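Local coordinates for protein N-terminal acetyltransferase B complex subunit MDM20 (Candida albicans, PDB 5K04) that serves as the non-catalytic auxiliary subunit of the NatB N-terminal acetyltransferase complex, probably as a helical scaffold for the catalytic subunit, at residues A[381-384]-A[389-392]; A[397-402]-A[732-737]; A[421-426]-A[709-714]. One frame throughout, in Å; residues are numbered along the deposited sequence.

Interaction 1 of 3, residues A[381-384]-A[389-392]; sequences VSDL and QNTI
The carboxamide of N390 and the carboxylate of D383 meet with their planes turned 53° from each other, and ND2 of N390 lies between the carbonyl O and OD2 of D383, one beyond each face of the amide. ND2 of N390 is 2.9 Å from D383 O and 3.0 Å from D383 OD2; both hydrogen bonds are weak and strongly bent. At the other end of the amide, N390 OD1 lies 3.3 Å from L384 CA, and CD2 of L384 comes to 3.6 Å from the same oxygen; the two side chains cross at about a right angle. With CG anti to the backbone N (chi1 170°), the N390 amide projects from its helix into the turn. OD1 also accepts a weak bond from the backbone N of D385. D383 OD2 has a stronger partner in the salt bridge to K393 and takes a further bond from N394, so one carboxylate oxygen gathers three donors. L384 rests on W414 and L418 of helix 409-419. This is a helix-turn-helix junction in which N390, near the start of helix 388-404, reaches back to the residues that end helix 372-383 and begin the turn.

Interaction 2 of 3, residues A[397-402]-A[732-737]; sequences LLKHLL and KLEIKS
Of segment 397-402, K399 is the residue that meets segment 732-737, through a salt bridge to E734 whose hydrogen bond is weak. In sequence order, L397 lies against I724 and L398 packs on I380 of helix 372-383, before K399 points toward helix 729-747. Its ammonium NZ stands 3.3 Å from E734 OE2, while E734 OE1 is 4.0 Å from K399 NZ, an uneven approach in which one carboxylate oxygen does most of the work. The two side chains come from opposite directions and bridge helices whose CA atoms, at K399 and E734, are still 12.3 Å apart. The lysine chain is extended except at chi3, where a bend (62°) turns CE and NZ out of the zigzag of the earlier chain. E734 runs straight beyond CG. The stronger partner of K399 NZ is the hydroxyl of T731, three residues before E734, so the ammonium group is shared between two residues of one helix. Y419 of helix 409-419 touches both K399 and E734. Beyond K399, the segment continues through H400, which touches I724 and V726, to L401 and L402. This is a charged bridge at the surface between helices far apart in sequence, tying helix 729-747 near the C-terminus to helix 388-404 in an all-helical subunit whose central region is assigned to the TPR clan.

Interaction 3 of 3, residues A[421-426]-A[709-714]; sequences QLNTND and QRQHEI
Direct hydrogen bonding between N423 and Q711 is a single amide-to-amide bond, ND2 of N423 giving to OE1 of Q711 at 2.9 Å with an N-H...O angle of 157°. The bond runs nearly in the amide plane of N423, but its donor stands 39° above the carbonyl plane of Q711; the two amides are turned 82° to each other. Q711 delivers its oxygen on a chain extended beyond CG. A water adds a second link: it accepts from the backbone N of N423 at 3.2 Å and donates to OE1 of Q711, also at 3.2 Å, so the glutamine oxygen is gripped by two donors. Bonds to other parts of the chain hold both amides. OD1 of N423 pairs with T663, its strongest partner, ND2 makes a weak bond to S659 O, and NE2 of Q711 is tied to L707 O of its own helix. Nonpolar packing comes from L662, which touches both side chains, and from I739 against Q711. Just beyond N423, T424 centres an inverse gamma turn. The whole is a buried amide-amide hydrogen bond with a water bridge beside it, joining the loop between helices 409-419 and 429-434 to helix 707-717, in the C-terminal part of the chain.

Overall arrangement
The three contacts form a continuous patch on one side of the chain, their centres 13 to 16 Å apart and about 30 Å from the chain centre. Helix 388-404 carries part of interactions 1 and 2, and its I392 ties all three: CG1 of I392 lies 4.2 Å from I735 CD1 of interaction 2 and 4.0 Å from L422 CD1 of interaction 3. Interactions 2 and 3 meet through the successive helices 707-717 and 729-747, where H712 NE2 is 2.8 Å from K736 O, and through I735 CG2 against T424 CG2 at 3.7 Å. No other protein chain touches any of the six segments, so the patch is internal architecture of the auxiliary subunit.

Interaction 1 of 3, residues A[381-384]-A[389-392]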
ATOM      1  N   VAL A 381       3.820 -17.474  18.968  1.00 44.11           N
ATOM      2  CA  VAL A 381       2.820 -17.698  17.927  1.00 44.30           C
ATOM      3  C   VAL A 381       2.307 -19.133  17.978  1.00 45.81           C
ATOM      4  O   VAL A 381       1.099 -19.381  17.858  1.00 38.14           O
ATOM      5  CB  VAL A 381       3.397 -17.341  16.546  1.00 45.56           C
ATOM      6  CG1 VAL A 381       2.409 -17.700  15.473  1.00 46.34           C
ATOM      7  CG2 VAL A 381       3.726 -15.862  16.486  1.00 37.77           C
ATOM      8  N   SER A 382       3.211 -20.095  18.187  1.00 47.35           N
ATOM      9  CA  SER A 382       2.819 -21.499  18.284  1.00 47.50           C
ATOM     10  C   SER A 382       1.913 -21.756  19.475  1.00 46.56           C
ATOM     11  O   SER A 382       1.121 -22.706  19.458  1.00 47.48           O
ATOM     12  CB  SER A 382       4.057 -22.391  18.386  1.00 46.02           C
ATOM     13  OG  SER A 382       4.840 -22.276  17.221  1.00 43.65           O
ATOM     14  N   ASP A 383       2.015 -20.932  20.518  1.00 49.32           N
ATOM     15  CA  ASP A 383       1.225 -21.128  21.730  1.00 47.01           C
ATOM     16  C   ASP A 383      -0.175 -20.518  21.637  1.00 45.23           C
ATOM     17  O   ASP A 383      -1.020 -20.832  22.481  1.00 36.41           O
ATOM     18  CB  ASP A 383       1.975 -20.530  22.924  1.00 47.00           C
ATOM     19  CG  ASP A 383       1.260 -20.736  24.242  1.00 44.93           C
ATOM     20  OD1 ASP A 383       0.979 -21.907  24.590  1.00 39.14           O
ATOM     21  OD2 ASP A 383       1.020 -19.734  24.949  1.00 37.82           O
ATOM     22  N   LEU A 384      -0.441 -19.665  20.638  1.00 42.34           N
ATOM     23  CA  LEU A 384      -1.704 -18.931  20.573  1.00 44.70           C
ATOM     24  C   LEU A 384      -2.852 -19.881  20.264  1.00 50.03           C
ATOM     25  O   LEU A 384      -2.795 -20.638  19.290  1.00 44.69           O
ATOM     26  CB  LEU A 384      -1.622 -17.842  19.516  1.00 43.18           C
ATOM     27  CG  LEU A 384      -0.688 -16.671  19.839  1.00 45.68           C
ATOM     28  CD1 LEU A 384      -0.551 -15.780  18.634  1.00 35.27           C
ATOM     29  CD2 LEU A 384      -1.176 -15.876  21.058  1.00 40.12           C
ATOM     30  N   GLN A 389      -7.565 -16.098  28.153  1.00 46.48           N
ATOM     31  CA  GLN A 389      -6.456 -16.270  29.089  1.00 48.46           C
ATOM     32  C   GLN A 389      -5.126 -16.427  28.359  1.00 46.25           C
ATOM     33  O   GLN A 389      -4.100 -15.898  28.800  1.00 33.08           O
ATOM     34  CB  GLN A 389      -6.713 -17.489  29.968  1.00 48.57           C
ATOM     35  CG  GLN A 389      -5.640 -17.803  30.978  1.00 56.04           C
ATOM     36  CD  GLN A 389      -6.207 -18.657  32.086  1.00 76.59           C
ATOM     37  OE1 GLN A 389      -7.364 -19.083  32.024  1.00 79.82           O
ATOM     38  NE2 GLN A 389      -5.407 -18.916  33.109  1.00 82.12           N
ATOM     39  N   ASN A 390      -5.117 -17.184  27.258  1.00 44.44           N
ATOM     40  CA  ASN A 390      -3.876 -17.351  26.515  1.00 47.04           C
ATOM     41  C   ASN A 390      -3.472 -16.045  25.846  1.00 43.25           C
ATOM     42  O   ASN A 390      -2.287 -15.697  25.802  1.00 29.44           O
ATOM     43  CB  ASN A 390      -4.037 -18.467  25.489  1.00 42.97           C
ATOM     44  CG  ASN A 390      -2.877 -18.533  24.510  1.00 45.03           C
ATOM     45  OD1 ASN A 390      -2.854 -17.825  23.512  1.00 30.95           O
ATOM     46  ND2 ASN A 390      -1.924 -19.411  24.785  1.00 50.14           N
ATOM     47  N   THR A 391      -4.458 -15.304  25.342  1.00 51.65           N
ATOM     48  CA  THR A 391      -4.198 -14.025  24.687  1.00 45.57           C
ATOM     49  C   THR A 391      -3.616 -13.013  25.668  1.00 37.94           C
ATOM     50  O   THR A 391      -2.652 -12.303  25.354  1.00 29.79           O
ATOM     51  CB  THR A 391      -5.504 -13.525  24.073  1.00 40.18           C
ATOM     52  OG1 THR A 391      -5.858 -14.392  22.992  1.00 26.96           O
ATOM     53  CG2 THR A 391      -5.383 -12.082  23.580  1.00 43.25           C
ATOM     54  N   ILE A 392      -4.177 -12.958  26.875  1.00 42.00           N
ATOM     55  CA  ILE A 392      -3.694 -12.037  27.893  1.00 42.14           C
ATOM     56  C   ILE A 392      -2.306 -12.443  28.367  1.00 44.43           C
ATOM     57  O   ILE A 392      -1.419 -11.594  28.537  1.00 37.55           O
ATOM     58  CB  ILE A 392      -4.703 -11.975  29.053  1.00 46.15           C
ATOM     59  CG1 ILE A 392      -5.981 -11.252  28.613  1.00 48.36           C
ATOM     60  CG2 ILE A 392      -4.084 -11.314  30.277  1.00 38.98           C
ATOM     61  CD1 ILE A 392      -7.091 -11.276  29.667  1.00 44.99           C
TER

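Interaction 2 of 3, residues A[397-402]-A[732-737]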
ATOM      1  N   LEU A 397       3.713 -11.323  27.798  1.00 49.92           N
ATOM      2  CA  LEU A 397       5.038 -11.726  27.342  1.00 50.33           C
ATOM      3  C   LEU A 397       5.563 -10.779  26.265  1.00 44.61           C
ATOM      4  O   LEU A 397       6.731 -10.373  26.308  1.00 30.63           O
ATOM      5  CB  LEU A 397       5.003 -13.175  26.845  1.00 45.12           C
ATOM      6  CG  LEU A 397       4.654 -14.248  27.893  1.00 45.73           C
ATOM      7  CD1 LEU A 397       4.372 -15.633  27.275  1.00 39.26           C
ATOM      8  CD2 LEU A 397       5.761 -14.367  28.934  1.00 49.99           C
ATOM      9  N   LEU A 398       4.708 -10.390  25.313  1.00 49.84           N
ATOM     10  CA  LEU A 398       5.121  -9.450  24.267  1.00 46.57           C
ATOM     11  C   LEU A 398       5.584  -8.126  24.868  1.00 39.78           C
ATOM     12  O   LEU A 398       6.681  -7.649  24.566  1.00 32.43           O
ATOM     13  CB  LEU A 398       3.974  -9.229  23.275  1.00 39.25           C
ATOM     14  CG  LEU A 398       3.667 -10.427  22.367  1.00 44.10           C
ATOM     15  CD1 LEU A 398       2.510 -10.125  21.440  1.00 40.52           C
ATOM     16  CD2 LEU A 398       4.899 -10.870  21.540  1.00 39.07           C
ATOM     17  N   LYS A 399       4.763  -7.539  25.755  1.00 41.61           N
ATOM     18  CA  LYS A 399       5.145  -6.305  26.446  1.00 39.35           C
ATOM     19  C   LYS A 399       6.463  -6.471  27.193  1.00 39.55           C
ATOM     20  O   LYS A 399       7.290  -5.553  27.217  1.00 37.49           O
ATOM     21  CB  LYS A 399       4.044  -5.864  27.419  1.00 33.72           C
ATOM     22  CG  LYS A 399       2.728  -5.518  26.753  1.00 41.76           C
ATOM     23  CD  LYS A 399       1.634  -5.292  27.772  1.00 43.27           C
ATOM     24  CE  LYS A 399       1.963  -4.114  28.679  1.00 47.63           C
ATOM     25  NZ  LYS A 399       1.038  -4.083  29.842  1.00 46.34           N
ATOM     26  N   HIS A 400       6.673  -7.630  27.818  1.00 42.67           N
ATOM     27  CA  HIS A 400       7.905  -7.824  28.576  1.00 46.59           C
ATOM     28  C   HIS A 400       9.115  -7.830  27.659  1.00 41.20           C
ATOM     29  O   HIS A 400      10.121  -7.173  27.943  1.00 32.77           O
ATOM     30  CB  HIS A 400       7.850  -9.120  29.383  1.00 45.41           C
ATOM     31  CG  HIS A 400       9.085  -9.355  30.188  1.00 49.06           C
ATOM     32  ND1 HIS A 400      10.118 -10.158  29.751  1.00 54.67           N
ATOM     33  CD2 HIS A 400       9.479  -8.850  31.377  1.00 51.36           C
ATOM     34  CE1 HIS A 400      11.087 -10.152  30.648  1.00 49.12           C
ATOM     35  NE2 HIS A 400      10.723  -9.367  31.643  1.00 53.77           N
ATOM     36  N   LEU A 401       9.025  -8.564  26.549  1.00 51.37           N
ATOM     37  CA  LEU A 401      10.077  -8.555  25.536  1.00 50.57           C
ATOM     38  C   LEU A 401      10.330  -7.151  24.987  1.00 45.48           C
ATOM     39  O   LEU A 401      11.482  -6.771  24.742  1.00 34.08           O
ATOM     40  CB  LEU A 401       9.699  -9.518  24.408  1.00 43.04           C
ATOM     41  CG  LEU A 401       9.406 -10.954  24.855  1.00 44.26           C
ATOM     42  CD1 LEU A 401       8.968 -11.820  23.694  1.00 40.23           C
ATOM     43  CD2 LEU A 401      10.601 -11.570  25.577  1.00 39.69           C
ATOM     44  N   LEU A 402       9.267  -6.363  24.789  1.00 48.08           N
ATOM     45  CA  LEU A 402       9.408  -5.032  24.201  1.00 43.93           C
ATOM     46  C   LEU A 402      10.053  -4.030  25.153  1.00 39.08           C
ATOM     47  O   LEU A 402      10.510  -2.982  24.689  1.00 33.37           O
ATOM     48  CB  LEU A 402       8.043  -4.504  23.723  1.00 39.03           C
ATOM     49  CG  LEU A 402       7.534  -5.087  22.390  1.00 37.92           C
ATOM     50  CD1 LEU A 402       6.047  -4.855  22.129  1.00 31.78           C
ATOM     51  CD2 LEU A 402       8.360  -4.508  21.240  1.00 37.37           C
ATOM     52  N   LYS A 732      -3.142  -6.892  34.041  1.00 59.01           N
ATOM     53  CA  LYS A 732      -4.529  -7.171  34.406  1.00 55.08           C
ATOM     54  C   LYS A 732      -5.266  -5.890  34.749  1.00 52.55           C
ATOM     55  O   LYS A 732      -6.413  -5.696  34.331  1.00 36.82           O
ATOM     56  CB  LYS A 732      -4.592  -8.152  35.577  1.00 46.14           C
ATOM     57  CG  LYS A 732      -4.681  -9.611  35.148  1.00 50.91           C
ATOM     58  CD  LYS A 732      -4.455 -10.553  36.326  1.00 61.37           C
ATOM     59  CE  LYS A 732      -5.297 -10.153  37.530  1.00 72.05           C
ATOM     60  NZ  LYS A 732      -5.082 -11.071  38.703  1.00 81.83           N
ATOM     61  N   LEU A 733      -4.608  -4.988  35.485  1.00 58.98           N
ATOM     62  CA  LEU A 733      -5.262  -3.745  35.870  1.00 55.22           C
ATOM     63  C   LEU A 733      -5.485  -2.840  34.665  1.00 47.44           C
ATOM     64  O   LEU A 733      -6.559  -2.249  34.517  1.00 41.94           O
ATOM     65  CB  LEU A 733      -4.434  -3.041  36.937  1.00 62.26           C
ATOM     66  CG  LEU A 733      -5.154  -1.934  37.701  1.00 74.36           C
ATOM     67  CD1 LEU A 733      -6.639  -2.277  37.911  1.00 80.67           C
ATOM     68  CD2 LEU A 733      -4.460  -1.716  39.031  1.00 73.17           C
ATOM     69  N   GLU A 734      -4.478  -2.721  33.797  1.00 51.61           N
ATOM     70  CA  GLU A 734      -4.610  -1.902  32.595  1.00 53.49           C
ATOM     71  C   GLU A 734      -5.692  -2.460  31.664  1.00 53.40           C
ATOM     72  O   GLU A 734      -6.478  -1.704  31.077  1.00 39.77           O
ATOM     73  CB  GLU A 734      -3.249  -1.821  31.892  1.00 55.98           C
ATOM     74  CG  GLU A 734      -3.293  -1.319  30.443  1.00 74.35           C
ATOM     75  CD  GLU A 734      -2.003  -1.603  29.669  1.00 80.85           C
ATOM     76  OE1 GLU A 734      -1.100  -0.738  29.691  1.00 77.59           O
ATOM     77  OE2 GLU A 734      -1.893  -2.696  29.051  1.00 77.31           O
ATOM     78  N   ILE A 735      -5.768  -3.786  31.551  1.00 51.91           N
ATOM     79  CA  ILE A 735      -6.754  -4.406  30.676  1.00 49.13           C
ATOM     80  C   ILE A 735      -8.158  -4.257  31.251  1.00 46.12           C
ATOM     81  O   ILE A 735      -9.112  -3.976  30.513  1.00 35.47           O
ATOM     82  CB  ILE A 735      -6.370  -5.876  30.428  1.00 46.27           C
ATOM     83  CG1 ILE A 735      -5.161  -5.906  29.480  1.00 41.01           C
ATOM     84  CG2 ILE A 735      -7.558  -6.680  29.901  1.00 39.94           C
ATOM     85  CD1 ILE A 735      -4.793  -7.281  28.963  1.00 43.65           C
ATOM     86  N   LYS A 736      -8.303  -4.411  32.580  1.00 44.22           N
ATOM     87  CA  LYS A 736      -9.606  -4.218  33.208  1.00 45.07           C
ATOM     88  C   LYS A 736     -10.069  -2.771  33.097  1.00 48.24           C
ATOM     89  O   LYS A 736     -11.249  -2.516  32.822  1.00 41.74           O
ATOM     90  CB  LYS A 736      -9.579  -4.656  34.676  1.00 45.58           C
ATOM     91  CG  LYS A 736      -9.386  -6.166  34.856  1.00 51.32           C
ATOM     92  CD  LYS A 736      -9.859  -6.670  36.197  1.00 48.43           C
ATOM     93  CE  LYS A 736      -9.096  -6.083  37.359  1.00 57.88           C
ATOM     94  NZ  LYS A 736      -9.699  -6.562  38.656  1.00 58.41           N
ATOM     95  N   SER A 737      -9.160  -1.812  33.304  1.00 46.99           N
ATOM     96  CA  SER A 737      -9.537  -0.406  33.178  1.00 44.49           C
ATOM     97  C   SER A 737      -9.915  -0.063  31.741  1.00 44.74           C
ATOM     98  O   SER A 737     -10.846   0.717  31.503  1.00 35.48           O
ATOM     99  CB  SER A 737      -8.396   0.498  33.654  1.00 42.05           C
ATOM    100  OG  SER A 737      -8.185   0.369  35.049  1.00 50.83           O
TER

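Interaction 3 of 3, residues A[421-426]-A[709-714]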
ATOM      1  N   GLN A 421      -8.231  -8.827  19.719  1.00 37.26           N
ATOM      2  CA  GLN A 421      -9.087  -9.938  20.127  1.00 39.26           C
ATOM      3  C   GLN A 421      -9.962  -9.599  21.328  1.00 39.57           C
ATOM      4  O   GLN A 421     -10.872 -10.369  21.658  1.00 28.09           O
ATOM      5  CB  GLN A 421      -8.243 -11.166  20.491  1.00 35.05           C
ATOM      6  CG  GLN A 421      -7.267 -11.608  19.426  1.00 35.87           C
ATOM      7  CD  GLN A 421      -7.961 -11.860  18.100  1.00 42.45           C
ATOM      8  OE1 GLN A 421      -8.857 -12.691  18.003  1.00 36.20           O
ATOM      9  NE2 GLN A 421      -7.569 -11.109  17.077  1.00 50.21           N
ATOM     10  N   LEU A 422      -9.675  -8.502  22.009  1.00 44.74           N
ATOM     11  CA  LEU A 422     -10.311  -8.132  23.260  1.00 44.23           C
ATOM     12  C   LEU A 422     -11.056  -6.814  23.074  1.00 41.96           C
ATOM     13  O   LEU A 422     -11.013  -6.197  22.002  1.00 24.87           O
ATOM     14  CB  LEU A 422      -9.272  -8.004  24.377  1.00 39.18           C
ATOM     15  CG  LEU A 422      -8.405  -9.235  24.626  1.00 47.15           C
ATOM     16  CD1 LEU A 422      -7.295  -8.905  25.648  1.00 42.35           C
ATOM     17  CD2 LEU A 422      -9.249 -10.440  25.076  1.00 38.58           C
ATOM     18  N   ASN A 423     -11.757  -6.405  24.137  1.00 36.09           N
ATOM     19  CA  ASN A 423     -12.423  -5.115  24.197  1.00 39.60           C
ATOM     20  C   ASN A 423     -11.505  -4.016  24.725  1.00 41.54           C
ATOM     21  O   ASN A 423     -11.986  -2.953  25.139  1.00 36.42           O
ATOM     22  CB  ASN A 423     -13.694  -5.228  25.041  1.00 40.18           C
ATOM     23  CG  ASN A 423     -14.694  -6.184  24.433  1.00 40.12           C
ATOM     24  OD1 ASN A 423     -15.126  -6.021  23.283  1.00 30.62           O
ATOM     25  ND2 ASN A 423     -15.057  -7.199  25.194  1.00 45.50           N
ATOM     26  N   THR A 424     -10.191  -4.260  24.702  1.00 46.17           N
ATOM     27  CA  THR A 424      -9.165  -3.303  25.108  1.00 43.76           C
ATOM     28  C   THR A 424      -8.830  -2.343  23.958  1.00 44.58           C
ATOM     29  O   THR A 424      -7.679  -2.171  23.556  1.00 30.66           O
ATOM     30  CB  THR A 424      -7.927  -4.066  25.558  1.00 41.91           C
ATOM     31  OG1 THR A 424      -7.518  -4.952  24.505  1.00 37.02           O
ATOM     32  CG2 THR A 424      -8.229  -4.889  26.783  1.00 42.27           C
ATOM     33  N   ASN A 425      -9.872  -1.699  23.426  1.00 47.52           N
ATOM     34  CA  ASN A 425      -9.732  -0.928  22.193  1.00 46.63           C
ATOM     35  C   ASN A 425      -8.938   0.357  22.403  1.00 45.34           C
ATOM     36  O   ASN A 425      -8.480   0.969  21.430  1.00 36.67           O
ATOM     37  CB  ASN A 425     -11.127  -0.648  21.652  1.00 44.30           C
ATOM     38  CG  ASN A 425     -12.010  -1.895  21.665  1.00 44.26           C
ATOM     39  OD1 ASN A 425     -11.581  -2.991  21.280  1.00 32.85           O
ATOM     40  ND2 ASN A 425     -13.233  -1.736  22.148  1.00 43.78           N
ATOM     41  N   ASP A 426      -8.733   0.699  23.672  1.00 50.10           N
ATOM     42  CA  ASP A 426      -7.998   1.860  24.157  1.00 51.26           C
ATOM     43  C   ASP A 426      -6.519   1.838  23.758  1.00 43.32           C
ATOM     44  O   ASP A 426      -5.891   2.894  23.669  1.00 32.46           O
ATOM     45  CB  ASP A 426      -8.133   1.830  25.694  1.00 44.28           C
ATOM     46  CG  ASP A 426      -8.302   3.149  26.293  1.00 53.27           C
ATOM     47  OD1 ASP A 426      -7.483   4.041  26.005  1.00 71.29           O
ATOM     48  OD2 ASP A 426      -9.255   3.299  27.083  1.00 58.25           O
ATOM     49  N   GLN A 709     -18.351  -5.928  34.772  1.00 46.65           N
ATOM     50  CA  GLN A 709     -18.092  -6.687  35.998  1.00 49.16           C
ATOM     51  C   GLN A 709     -17.788  -8.141  35.684  1.00 46.90           C
ATOM     52  O   GLN A 709     -16.823  -8.718  36.197  1.00 41.58           O
ATOM     53  CB  GLN A 709     -19.296  -6.609  36.951  1.00 51.35           C
ATOM     54  CG  GLN A 709     -19.591  -5.240  37.554  1.00 54.10           C
ATOM     55  CD  GLN A 709     -20.314  -4.283  36.602  1.00 68.81           C
ATOM     56  OE1 GLN A 709     -20.747  -4.657  35.510  1.00 58.17           O
ATOM     57  NE2 GLN A 709     -20.434  -3.034  37.022  1.00 88.95           N
ATOM     58  N   ARG A 710     -18.609  -8.750  34.835  1.00 50.92           N
ATOM     59  CA  ARG A 710     -18.406 -10.146  34.483  1.00 53.04           C
ATOM     60  C   ARG A 710     -17.061 -10.358  33.789  1.00 49.39           C
ATOM     61  O   ARG A 710     -16.376 -11.353  34.041  1.00 40.98           O
ATOM     62  CB  ARG A 710     -19.584 -10.603  33.627  1.00 50.17           C
ATOM     63  CG  ARG A 710     -20.887 -10.518  34.430  1.00 55.97           C
ATOM     64  CD  ARG A 710     -22.148 -10.583  33.593  1.00 54.95           C
ATOM     65  NE  ARG A 710     -22.240 -11.824  32.838  1.00 67.55           N
ATOM     66  CZ  ARG A 710     -23.044 -11.986  31.794  1.00 72.70           C
ATOM     67  NH1 ARG A 710     -23.820 -10.985  31.402  1.00 71.11           N
ATOM     68  NH2 ARG A 710     -23.068 -13.141  31.146  1.00 76.22           N
ATOM     69  N   GLN A 711     -16.654  -9.420  32.929  1.00 51.72           N
ATOM     70  CA  GLN A 711     -15.327  -9.499  32.323  1.00 43.86           C
ATOM     71  C   GLN A 711     -14.228  -9.366  33.379  1.00 42.92           C
ATOM     72  O   GLN A 711     -13.227 -10.094  33.338  1.00 38.01           O
ATOM     73  CB  GLN A 711     -15.180  -8.424  31.243  1.00 38.00           C
ATOM     74  CG  GLN A 711     -15.740  -8.824  29.884  1.00 42.27           C
ATOM     75  CD  GLN A 711     -15.649  -7.689  28.873  1.00 44.73           C
ATOM     76  OE1 GLN A 711     -14.711  -7.611  28.069  1.00 37.09           O
ATOM     77  NE2 GLN A 711     -16.616  -6.786  28.932  1.00 47.01           N
ATOM     78  N   HIS A 712     -14.400  -8.445  34.336  1.00 45.16           N
ATOM     79  CA  HIS A 712     -13.429  -8.299  35.420  1.00 51.24           C
ATOM     80  C   HIS A 712     -13.339  -9.560  36.278  1.00 50.58           C
ATOM     81  O   HIS A 712     -12.255  -9.915  36.757  1.00 41.91           O
ATOM     82  CB  HIS A 712     -13.792  -7.086  36.287  1.00 46.41           C
ATOM     83  CG  HIS A 712     -13.521  -5.777  35.623  1.00 51.17           C
ATOM     84  ND1 HIS A 712     -13.656  -4.567  36.270  1.00 51.48           N
ATOM     85  CD2 HIS A 712     -13.116  -5.488  34.364  1.00 45.52           C
ATOM     86  CE1 HIS A 712     -13.332  -3.588  35.441  1.00 49.38           C
ATOM     87  NE2 HIS A 712     -13.000  -4.121  34.277  1.00 50.35           N
ATOM     88  N   GLU A 713     -14.476 -10.237  36.496  1.00 52.70           N
ATOM     89  CA  GLU A 713     -14.494 -11.460  37.299  1.00 51.85           C
ATOM     90  C   GLU A 713     -13.769 -12.601  36.591  1.00 53.55           C
ATOM     91  O   GLU A 713     -13.049 -13.378  37.228  1.00 49.15           O
ATOM     92  CB  GLU A 713     -15.937 -11.865  37.613  1.00 49.09           C
ATOM     93  CG  GLU A 713     -16.669 -10.898  38.530  1.00 69.34           C
ATOM     94  CD  GLU A 713     -18.125 -11.285  38.785  1.00 75.02           C
ATOM     95  OE1 GLU A 713     -18.659 -12.155  38.063  1.00 70.36           O
ATOM     96  OE2 GLU A 713     -18.734 -10.700  39.707  1.00 75.57           O
ATOM     97  N   ILE A 714     -13.962 -12.724  35.276  1.00 59.71           N
ATOM     98  CA  ILE A 714     -13.294 -13.775  34.508  1.00 60.05           C
ATOM     99  C   ILE A 714     -11.788 -13.566  34.544  1.00 57.47           C
ATOM    100  O   ILE A 714     -11.014 -14.516  34.705  1.00 57.32           O
ATOM    101  CB  ILE A 714     -13.829 -13.792  33.060  1.00 55.42           C
ATOM    102  CG1 ILE A 714     -15.336 -14.095  33.024  1.00 50.85           C
ATOM    103  CG2 ILE A 714     -13.054 -14.771  32.192  1.00 46.78           C
ATOM    104  CD1 ILE A 714     -16.005 -13.657  31.713  1.00 45.68           C
TER
HETATM  105  O   HOH W   1     -11.847  -8.161  26.829  1.00 26.01           O